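Local coordinates for protein eukaryotic translation initiation factor 5A-2 (Arabidopsis thaliana, PDB 3HKS) that promotes translation elongation and termination, binding between the exit and peptidyl sites of the ribosome to rescue ribosomes stalled on polyproline and similar motifs, at residues His39-Asn44 with Asp89-Asn94; Cys47-Val52 with Cys65-Ile70; Arg95-Leu100 with Val145-Ser150. One frame throughout, in Å; residues are numbered along the deposited sequence.

Interaction 1. Residues His39-Asn44 with Asp89-Asn94; sequences HIVIKN and DVPHVN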
loop_
_atom_site.group_PDB
_atom_site.type_symbol
_atom_site.label_atom_id
_atom_site.label_comp_id
_atom_site.label_asym_id
_atom_site.label_seq_id
_atom_site.Cartn_x
_atom_site.Cartn_y
_atom_site.Cartn_z
ATOM N N HIS A 39 9.156 -2.859 4.410
ATOM C CA HIS A 39 7.976 -3.699 4.559
ATOM C C HIS A 39 8.304 -5.175 4.766
ATOM O O HIS A 39 9.370 -5.665 4.392
ATOM C CB HIS A 39 7.027 -3.529 3.354
ATOM C CG HIS A 39 6.531 -2.127 3.179
ATOM N ND1 HIS A 39 7.226 -1.179 2.464
ATOM C CD2 HIS A 39 5.427 -1.504 3.656
ATOM C CE1 HIS A 39 6.573 -0.031 2.500
ATOM N NE2 HIS A 39 5.477 -0.201 3.216
ATOM N N ILE A 40 7.337 -5.876 5.323
ATOM C CA ILE A 40 7.467 -7.276 5.667
ATOM C C ILE A 40 6.063 -7.884 5.615
ATOM O O ILE A 40 5.079 -7.180 5.837
ATOM C CB ILE A 40 8.101 -7.406 7.081
ATOM C CG1 ILE A 40 8.578 -8.831 7.373
ATOM C CG2 ILE A 40 7.157 -6.880 8.178
ATOM C CD1 ILE A 40 9.096 -9.013 8.806
ATOM N N VAL A 41 5.968 -9.165 5.279
ATOM C CA VAL A 41 4.697 -9.892 5.391
ATOM C C VAL A 41 4.634 -10.589 6.754
ATOM O O VAL A 41 5.555 -11.337 7.118
ATOM C CB VAL A 41 4.501 -10.949 4.255
ATOM C CG1 VAL A 41 3.214 -11.718 4.442
ATOM C CG2 VAL A 41 4.523 -10.292 2.885
ATOM N N ILE A 42 3.563 -10.305 7.503
ATOM C CA ILE A 42 3.248 -10.984 8.755
ATOM C C ILE A 42 1.812 -11.472 8.644
ATOM O O ILE A 42 0.914 -10.687 8.326
ATOM C CB ILE A 42 3.392 -10.058 10.001
ATOM C CG1 ILE A 42 4.797 -9.454 10.072
ATOM C CG2 ILE A 42 3.076 -10.846 11.291
ATOM C CD1 ILE A 42 4.997 -8.397 11.180
ATOM N N LYS A 43 1.602 -12.768 8.870
ATOM C CA LYS A 43 0.270 -13.395 8.788
ATOM C C LYS A 43 -0.448 -13.033 7.480
ATOM O O LYS A 43 -1.636 -12.681 7.484
ATOM C CB LYS A 43 -0.600 -13.020 10.002
ATOM C CG LYS A 43 0.122 -13.035 11.360
ATOM C CD LYS A 43 -0.201 -14.275 12.166
ATOM C CE LYS A 43 -1.464 -14.065 13.005
ATOM N NZ LYS A 43 -1.297 -12.982 14.034
ATOM N N ASN A 44 0.302 -13.118 6.378
ATOM C CA ASN A 44 -0.169 -12.826 5.019
ATOM C C ASN A 44 -0.662 -11.382 4.819
ATOM O O ASN A 44 -1.453 -11.110 3.920
ATOM C CB ASN A 44 -1.195 -13.883 4.553
ATOM C CG ASN A 44 -1.174 -14.118 3.024
ATOM O OD1 ASN A 44 -2.227 -14.134 2.381
ATOM N ND2 ASN A 44 0.023 -14.320 2.447
ATOM N N ASP A 89 9.356 -12.796 3.988
ATOM C CA ASP A 89 8.693 -12.386 2.750
ATOM C C ASP A 89 8.475 -10.882 2.794
ATOM O O ASP A 89 7.922 -10.365 3.747
ATOM C CB ASP A 89 7.369 -13.114 2.585
ATOM C CG ASP A 89 7.557 -14.563 2.255
ATOM O OD1 ASP A 89 8.437 -14.883 1.419
ATOM O OD2 ASP A 89 6.813 -15.381 2.819
ATOM N N VAL A 90 8.954 -10.189 1.775
ATOM C CA VAL A 90 8.773 -8.751 1.678
ATOM C C VAL A 90 7.764 -8.454 0.566
ATOM O O VAL A 90 7.972 -8.863 -0.566
ATOM C CB VAL A 90 10.110 -8.012 1.410
ATOM C CG1 VAL A 90 9.873 -6.501 1.240
ATOM C CG2 VAL A 90 11.109 -8.280 2.542
ATOM N N PRO A 91 6.668 -7.733 0.884
ATOM C CA PRO A 91 5.676 -7.462 -0.166
ATOM C C PRO A 91 6.134 -6.320 -1.073
ATOM O O PRO A 91 6.758 -5.371 -0.604
ATOM C CB PRO A 91 4.437 -7.044 0.631
ATOM C CG PRO A 91 5.007 -6.344 1.849
ATOM C CD PRO A 91 6.290 -7.117 2.173
ATOM N N HIS A 92 5.859 -6.422 -2.367
ATOM C CA HIS A 92 5.989 -5.249 -3.238
ATOM C C HIS A 92 4.883 -4.268 -2.855
ATOM O O HIS A 92 3.739 -4.674 -2.619
ATOM C CB HIS A 92 5.825 -5.635 -4.709
ATOM C CG HIS A 92 6.980 -6.398 -5.270
ATOM N ND1 HIS A 92 8.201 -5.812 -5.535
ATOM C CD2 HIS A 92 7.091 -7.691 -5.648
ATOM C CE1 HIS A 92 9.014 -6.718 -6.044
ATOM N NE2 HIS A 92 8.367 -7.867 -6.116
ATOM N N VAL A 93 5.235 -2.996 -2.750
ATOM C CA VAL A 93 4.266 -1.952 -2.435
ATOM C C VAL A 93 4.421 -0.867 -3.489
ATOM O O VAL A 93 5.507 -0.325 -3.676
ATOM C CB VAL A 93 4.437 -1.352 -0.998
ATOM C CG1 VAL A 93 3.378 -0.255 -0.732
ATOM C CG2 VAL A 93 4.345 -2.448 0.072
ATOM N N ASN A 94 3.333 -0.573 -4.192
ATOM C CA ASN A 94 3.386 0.409 -5.262
ATOM C C ASN A 94 2.409 1.553 -5.040
ATOM O O ASN A 94 1.376 1.377 -4.415
ATOM C CB ASN A 94 3.145 -0.271 -6.606
ATOM C CG ASN A 94 4.355 -1.050 -7.091
ATOM O OD1 ASN A 94 4.309 -2.278 -7.208
ATOM N ND2 ASN A 94 5.453 -0.338 -7.377
HETATM O O HOH W 1 7.619 -12.881 6.415
#
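V41 on strand 39-42 and D89 on the 89-91 part of strand 87-103 are joined by one direct backbone hydrogen bond, V41 N to D89 O at 2.8 Å, where the strand axes are inclined at 117° and come within 4.5 Å. A water extends this link. It donates to V41 O and accepts from D89 N, 3.0 Å from the water oxygen. P91 lies between V41 and H39. Its CD packs on V41 CG2 at 3.7 Å, the two side chains running past each other in opposite directions. P91 CG meets H39 CB at 3.8 Å. V93 CG2 sits over the H39 ring centre, 3.8 Å from the centroid and 8° off the normal, a CH-pi contact. In H39, chi1 sets CG anti to the carbonyl carbon and chi2 (87°) turns a ring face to V93. V90 CG1 rests on H39 O. D89-P91 pack on the SH3-like lobe, where V90 also bonds to Y27 of strand 26-30. The chain runs on through V93 and N94 toward the OB-fold part. Direct bond and water bridge both lie at the V41-D89 end; between the two segments the H39 end is held by carbon contacts and the CH-pi contact.

Interaction 2. Residues Cys47-Val52 with Cys65-Ile70; sequences CKVVEV and CHFVAI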
loop_
_atom_site.group_PDB
_atom_site.type_symbol
_atom_site.label_atom_id
_atom_site.label_comp_id
_atom_site.label_asym_id
_atom_site.label_seq_id
_atom_site.Cartn_x
_atom_site.Cartn_y
_atom_site.Cartn_z
ATOM N N CYS A 47 2.902 -5.167 5.815
ATOM C CA CYS A 47 3.048 -4.229 6.918
ATOM C C CYS A 47 4.279 -3.372 6.744
ATOM O O CYS A 47 5.278 -3.835 6.205
ATOM C CB CYS A 47 3.124 -4.962 8.259
ATOM S SG CYS A 47 1.851 -6.173 8.540
ATOM N N LYS A 48 4.212 -2.126 7.212
ATOM C CA LYS A 48 5.391 -1.264 7.237
ATOM C C LYS A 48 6.090 -1.430 8.568
ATOM O O LYS A 48 5.456 -1.349 9.612
ATOM C CB LYS A 48 5.044 0.212 7.020
ATOM C CG LYS A 48 6.255 1.123 7.228
ATOM C CD LYS A 48 6.020 2.558 6.824
ATOM C CE LYS A 48 6.713 2.824 5.494
ATOM N NZ LYS A 48 7.104 4.244 5.314
ATOM N N VAL A 49 7.401 -1.651 8.516
ATOM C CA VAL A 49 8.210 -1.851 9.720
ATOM C C VAL A 49 8.439 -0.524 10.459
ATOM O O VAL A 49 9.020 0.421 9.898
ATOM C CB VAL A 49 9.572 -2.563 9.405
ATOM C CG1 VAL A 49 10.386 -2.756 10.683
ATOM C CG2 VAL A 49 9.329 -3.912 8.735
ATOM N N VAL A 50 7.985 -0.477 11.711
ATOM C CA VAL A 50 8.134 0.708 12.572
ATOM C C VAL A 50 9.180 0.538 13.701
ATOM O O VAL A 50 9.747 1.524 14.184
ATOM C CB VAL A 50 6.751 1.224 13.140
ATOM C CG1 VAL A 50 5.844 1.734 12.001
ATOM C CG2 VAL A 50 6.036 0.155 13.967
ATOM N N GLU A 51 9.455 -0.704 14.096
ATOM C CA GLU A 51 10.486 -0.986 15.102
ATOM C C GLU A 51 11.246 -2.274 14.767
ATOM O O GLU A 51 10.638 -3.294 14.445
ATOM C CB GLU A 51 9.863 -1.092 16.511
ATOM C CG GLU A 51 9.065 0.160 16.964
ATOM C CD GLU A 51 8.229 -0.051 18.237
ATOM O OE1 GLU A 51 7.085 0.474 18.301
ATOM O OE2 GLU A 51 8.719 -0.730 19.176
ATOM N N VAL A 52 12.575 -2.217 14.838
ATOM C CA VAL A 52 13.415 -3.413 14.742
ATOM C C VAL A 52 14.331 -3.471 15.953
ATOM O O VAL A 52 15.039 -2.500 16.244
ATOM C CB VAL A 52 14.342 -3.401 13.489
ATOM C CG1 VAL A 52 15.111 -4.728 13.378
ATOM C CG2 VAL A 52 13.557 -3.115 12.209
ATOM N N CYS A 65 15.806 -11.205 15.004
ATOM C CA CYS A 65 15.214 -9.890 14.737
ATOM C C CYS A 65 13.783 -9.871 15.231
ATOM O O CYS A 65 12.995 -10.754 14.901
ATOM C CB CYS A 65 15.257 -9.571 13.247
ATOM S SG CYS A 65 16.912 -9.472 12.589
ATOM N N HIS A 66 13.467 -8.858 16.036
ATOM C CA HIS A 66 12.139 -8.687 16.603
ATOM C C HIS A 66 11.473 -7.529 15.863
ATOM O O HIS A 66 11.925 -6.390 15.953
ATOM C CB HIS A 66 12.238 -8.376 18.116
ATOM C CG HIS A 66 12.998 -9.401 18.906
ATOM N ND1 HIS A 66 12.478 -10.013 20.026
ATOM C CD2 HIS A 66 14.232 -9.934 18.727
ATOM C CE1 HIS A 66 13.358 -10.876 20.503
ATOM N NE2 HIS A 66 14.430 -10.849 19.732
ATOM N N PHE A 67 10.401 -7.821 15.137
ATOM C CA PHE A 67 9.722 -6.799 14.323
ATOM C C PHE A 67 8.426 -6.308 14.940
ATOM O O PHE A 67 7.606 -7.106 15.404
ATOM C CB PHE A 67 9.427 -7.331 12.913
ATOM C CG PHE A 67 10.657 -7.680 12.138
ATOM C CD1 PHE A 67 11.539 -6.695 11.733
ATOM C CD2 PHE A 67 10.947 -9.001 11.831
ATOM C CE1 PHE A 67 12.692 -7.017 11.028
ATOM C CE2 PHE A 67 12.099 -9.331 11.113
ATOM C CZ PHE A 67 12.967 -8.341 10.715
ATOM N N VAL A 68 8.240 -4.991 14.922
ATOM C CA VAL A 68 6.904 -4.403 15.099
ATOM C C VAL A 68 6.553 -3.712 13.777
ATOM O O VAL A 68 7.334 -2.919 13.263
ATOM C CB VAL A 68 6.832 -3.401 16.300
ATOM C CG1 VAL A 68 5.404 -2.900 16.506
ATOM C CG2 VAL A 68 7.347 -4.053 17.589
ATOM N N ALA A 69 5.384 -4.024 13.230
ATOM C CA ALA A 69 5.009 -3.512 11.915
ATOM C C ALA A 69 3.528 -3.146 11.841
ATOM O O ALA A 69 2.719 -3.680 12.597
ATOM C CB ALA A 69 5.391 -4.531 10.811
ATOM N N ILE A 70 3.170 -2.240 10.933
ATOM C CA ILE A 70 1.777 -1.763 10.834
ATOM C C ILE A 70 1.144 -2.148 9.494
ATOM O O ILE A 70 1.654 -1.778 8.430
ATOM C CB ILE A 70 1.681 -0.214 11.059
ATOM C CG1 ILE A 70 2.345 0.208 12.386
ATOM C CG2 ILE A 70 0.217 0.287 10.954
ATOM C CD1 ILE A 70 1.675 -0.294 13.644
#
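C47 and A69 make the tight part of this antiparallel pairing. Their CB atoms are 3.4 Å apart, closer than a usual carbon contact. Beside them, K48 and I70 form a hydrogen-bonded pair: K48 N to I70 O at 2.9 Å, and I70 N to K48 O at 2.8 Å. The register then shifts at a classic beta bulge. V50 and E51 both face V68, and V68 O accepts from V50 N at 3.0 Å and from E51 N at 3.2 Å. V68 N returns a nearly straight bond to E51 O (176°). On the face carrying V49, A69, F67 and V52, V49 CG1 approaches F67 CD1 at 4.2 Å. V52 lies alongside the F67 ring, pointing the same way, with CG1 4.1 Å from CE1.

The face carrying K48, E51, V68 and I70 is the solvent side. E51 and V68 lie side by side there, and the E51 carboxylate lies against the V68 methyls. V50 CG1 touches I70 CG1, while the K48 chain kinks at chi3 (-104°), carrying NZ off from I70.

The two segments belong to the hairpin of strands 45-55 and 64-71 in the SH3-like region. Its connecting loop carries K59, probably the hypusine site as in relatives, though unmodified here. I40 of strand 39-42 packs on V49, F67 and A69. On the other flank, strand 77-83 meets C47 through L78 and H66 through I81.

Interaction 3. Residues Arg95-Leu100 with Val145-Ser150; sequences RVDYQL and VVSVMS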
loop_
_atom_site.group_PDB
_atom_site.type_symbol
_atom_site.label_atom_id
_atom_site.label_comp_id
_atom_site.label_asym_id
_atom_site.label_seq_id
_atom_site.Cartn_x
_atom_site.Cartn_y
_atom_site.Cartn_z
ATOM N N ARG A 95 2.769 2.731 -5.530
ATOM C CA ARG A 95 1.865 3.865 -5.548
ATOM C C ARG A 95 1.835 4.374 -6.984
ATOM O O ARG A 95 2.880 4.710 -7.550
ATOM C CB ARG A 95 2.294 4.960 -4.557
ATOM C CG ARG A 95 1.247 6.087 -4.368
ATOM C CD ARG A 95 1.638 7.090 -3.269
ATOM N NE ARG A 95 1.263 8.460 -3.636
ATOM C CZ ARG A 95 0.436 9.247 -2.947
ATOM N NH1 ARG A 95 -0.115 8.828 -1.815
ATOM N NH2 ARG A 95 0.167 10.472 -3.389
ATOM N N VAL A 96 0.643 4.367 -7.580
ATOM C CA VAL A 96 0.459 4.772 -8.972
ATOM C C VAL A 96 -0.641 5.841 -9.080
ATOM O O VAL A 96 -1.700 5.724 -8.457
ATOM C CB VAL A 96 0.170 3.545 -9.886
ATOM C CG1 VAL A 96 0.006 3.961 -11.351
ATOM C CG2 VAL A 96 1.293 2.522 -9.785
ATOM N N ASP A 97 -0.355 6.892 -9.845
ATOM C CA ASP A 97 -1.319 7.956 -10.151
ATOM C C ASP A 97 -2.056 7.651 -11.461
ATOM O O ASP A 97 -1.438 7.243 -12.447
ATOM C CB ASP A 97 -0.624 9.326 -10.234
ATOM C CG ASP A 97 -0.198 9.869 -8.861
ATOM O OD1 ASP A 97 -0.577 9.302 -7.821
ATOM O OD2 ASP A 97 0.514 10.889 -8.814
ATOM N N TYR A 98 -3.376 7.834 -11.444
ATOM C CA TYR A 98 -4.221 7.691 -12.630
ATOM C C TYR A 98 -5.165 8.887 -12.771
ATOM O O TYR A 98 -5.674 9.398 -11.786
ATOM C CB TYR A 98 -5.109 6.458 -12.523
ATOM C CG TYR A 98 -4.437 5.144 -12.225
ATOM C CD1 TYR A 98 -4.114 4.790 -10.922
ATOM C CD2 TYR A 98 -4.181 4.226 -13.245
ATOM C CE1 TYR A 98 -3.529 3.565 -10.636
ATOM C CE2 TYR A 98 -3.586 2.994 -12.977
ATOM C CZ TYR A 98 -3.260 2.668 -11.665
ATOM O OH TYR A 98 -2.674 1.459 -11.370
ATOM N N GLN A 99 -5.448 9.286 -14.002
ATOM C CA GLN A 99 -6.496 10.264 -14.258
ATOM C C GLN A 99 -7.871 9.584 -14.151
ATOM O O GLN A 99 -8.067 8.475 -14.651
ATOM C CB GLN A 99 -6.308 10.907 -15.640
ATOM C CG GLN A 99 -4.957 11.600 -15.801
ATOM C CD GLN A 99 -4.615 11.915 -17.248
ATOM O OE1 GLN A 99 -5.336 12.659 -17.920
ATOM N NE2 GLN A 99 -3.506 11.353 -17.735
ATOM N N LEU A 100 -8.802 10.259 -13.484
ATOM C CA LEU A 100 -10.162 9.775 -13.318
ATOM C C LEU A 100 -11.005 10.085 -14.564
ATOM O O LEU A 100 -11.126 11.239 -14.967
ATOM C CB LEU A 100 -10.790 10.407 -12.065
ATOM C CG LEU A 100 -12.248 10.067 -11.741
ATOM C CD1 LEU A 100 -12.361 8.616 -11.281
ATOM C CD2 LEU A 100 -12.841 11.042 -10.698
ATOM N N VAL A 145 -6.599 13.518 -10.498
ATOM C CA VAL A 145 -5.572 12.478 -10.413
ATOM C C VAL A 145 -5.755 11.715 -9.107
ATOM O O VAL A 145 -5.842 12.307 -8.035
ATOM C CB VAL A 145 -4.125 13.060 -10.532
ATOM C CG1 VAL A 145 -3.076 11.953 -10.437
ATOM C CG2 VAL A 145 -3.959 13.789 -11.847
ATOM N N VAL A 146 -5.800 10.396 -9.216
ATOM C CA VAL A 146 -6.089 9.505 -8.098
ATOM C C VAL A 146 -4.851 8.646 -7.849
ATOM O O VAL A 146 -4.361 7.985 -8.772
ATOM C CB VAL A 146 -7.324 8.595 -8.432
ATOM C CG1 VAL A 146 -7.602 7.585 -7.328
ATOM C CG2 VAL A 146 -8.564 9.447 -8.702
ATOM N N SER A 147 -4.338 8.681 -6.617
ATOM C CA SER A 147 -3.221 7.818 -6.207
ATOM C C SER A 147 -3.739 6.505 -5.631
ATOM O O SER A 147 -4.614 6.504 -4.777
ATOM C CB SER A 147 -2.334 8.514 -5.170
ATOM O OG SER A 147 -1.908 9.788 -5.627
ATOM N N VAL A 148 -3.195 5.395 -6.118
ATOM C CA VAL A 148 -3.587 4.068 -5.667
ATOM C C VAL A 148 -2.386 3.376 -5.011
ATOM O O VAL A 148 -1.299 3.291 -5.602
ATOM C CB VAL A 148 -4.139 3.202 -6.839
ATOM C CG1 VAL A 148 -4.449 1.774 -6.377
ATOM C CG2 VAL A 148 -5.396 3.865 -7.478
ATOM N N MET A 149 -2.586 2.893 -3.786
ATOM C CA MET A 149 -1.583 2.060 -3.118
ATOM C C MET A 149 -1.946 0.590 -3.288
ATOM O O MET A 149 -3.065 0.189 -3.004
ATOM C CB MET A 149 -1.447 2.425 -1.641
ATOM C CG MET A 149 -0.164 1.844 -0.979
ATOM S SD MET A 149 -0.001 2.336 0.747
ATOM C CE MET A 149 -1.406 1.538 1.491
ATOM N N SER A 150 -1.006 -0.203 -3.785
ATOM C CA SER A 150 -1.273 -1.619 -4.033
ATOM C C SER A 150 -0.203 -2.540 -3.445
ATOM O O SER A 150 0.993 -2.258 -3.511
ATOM C CB SER A 150 -1.438 -1.884 -5.529
ATOM O OG SER A 150 -0.225 -1.645 -6.206
#
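R95-L100 and V145-S150 pair as antiparallel strands through four backbone hydrogen bonds. V96 and V148 form one hydrogen-bonded pair: V96 N to V148 O at 3.0 Å, and V148 N to V96 O at 2.8 Å. Y98 and V146 form the next, with Y98 N to V146 O at 2.9 Å and V146 N to Y98 O at 2.8 Å. R95 with M149, D97 with S147, and Q99 with V145 are the non-hydrogen-bonded pairs. CA-H...O contacts cross between the strands, from R95 and D97 to V148 O and V146 O, and from S147 and V145 to V96 O and Y98 O.

The polar side-chain contacts lie on the face that carries R95, D97 and S147. S147 OG donates to D97 OD1 at 2.6 Å. It comes from the syn side of the carboxylate, 32° out of its plane. The D97 carboxylate is held beside its own backbone N (chi1 -73°), which turns OD1 toward S147. The R95 guanidinium lies over the same serine, with S147 CB 3.6 Å from its plane and over its centre. R95 NH2 is close to S147 OG, but the angle is poor for a hydrogen bond.

Both strands belong to the C-terminal OB-fold region, a small beta barrel. Strand 142-151 lies between strands 87-103 and 154-163. S147 reaches C158 and A159 of strand 154-163 by backbone hydrogen bonds.

The apolar contacts are mainly on the opposite face. Y98 CE1 meets V148 CG2 at 3.7 Å. The Y98 ring and V148 lie at a slant to each other, and V146 O sits near the ring plane at its edge. L100 CB touches V146 CG2 at 4.1 Å. M134 of helix 128-139 packs against both L100 and V146. Back on the polar face, V145 CG1 packs against D97 CB, the two side chains crossing at about a right angle.

In the fold
Strand 39-42 of interaction 1 neighbours strand 45-55 of interaction 2 in one sheet; the two centres are about 11 Å apart. They touch directly: I40 O is 3.0 Å from C47 N, a probable hydrogen bond, and I40 CD1 packs on F67 CD2 at 3.5 Å. Strand 87-103 runs from interaction 1 to interaction 3 and so links the two lobes. N94 O is 2.9 Å from S150 N, again a probable hydrogen bond. Interactions 2 and 3 do not touch; their nearest atoms are about 8 Å apart. The hairpin of interaction 2 carries K59, the probable hypusine site. A bound 1,2-ethanediol, probably from the crystallisation liquor, lies about 3 Å from the H39 side chain.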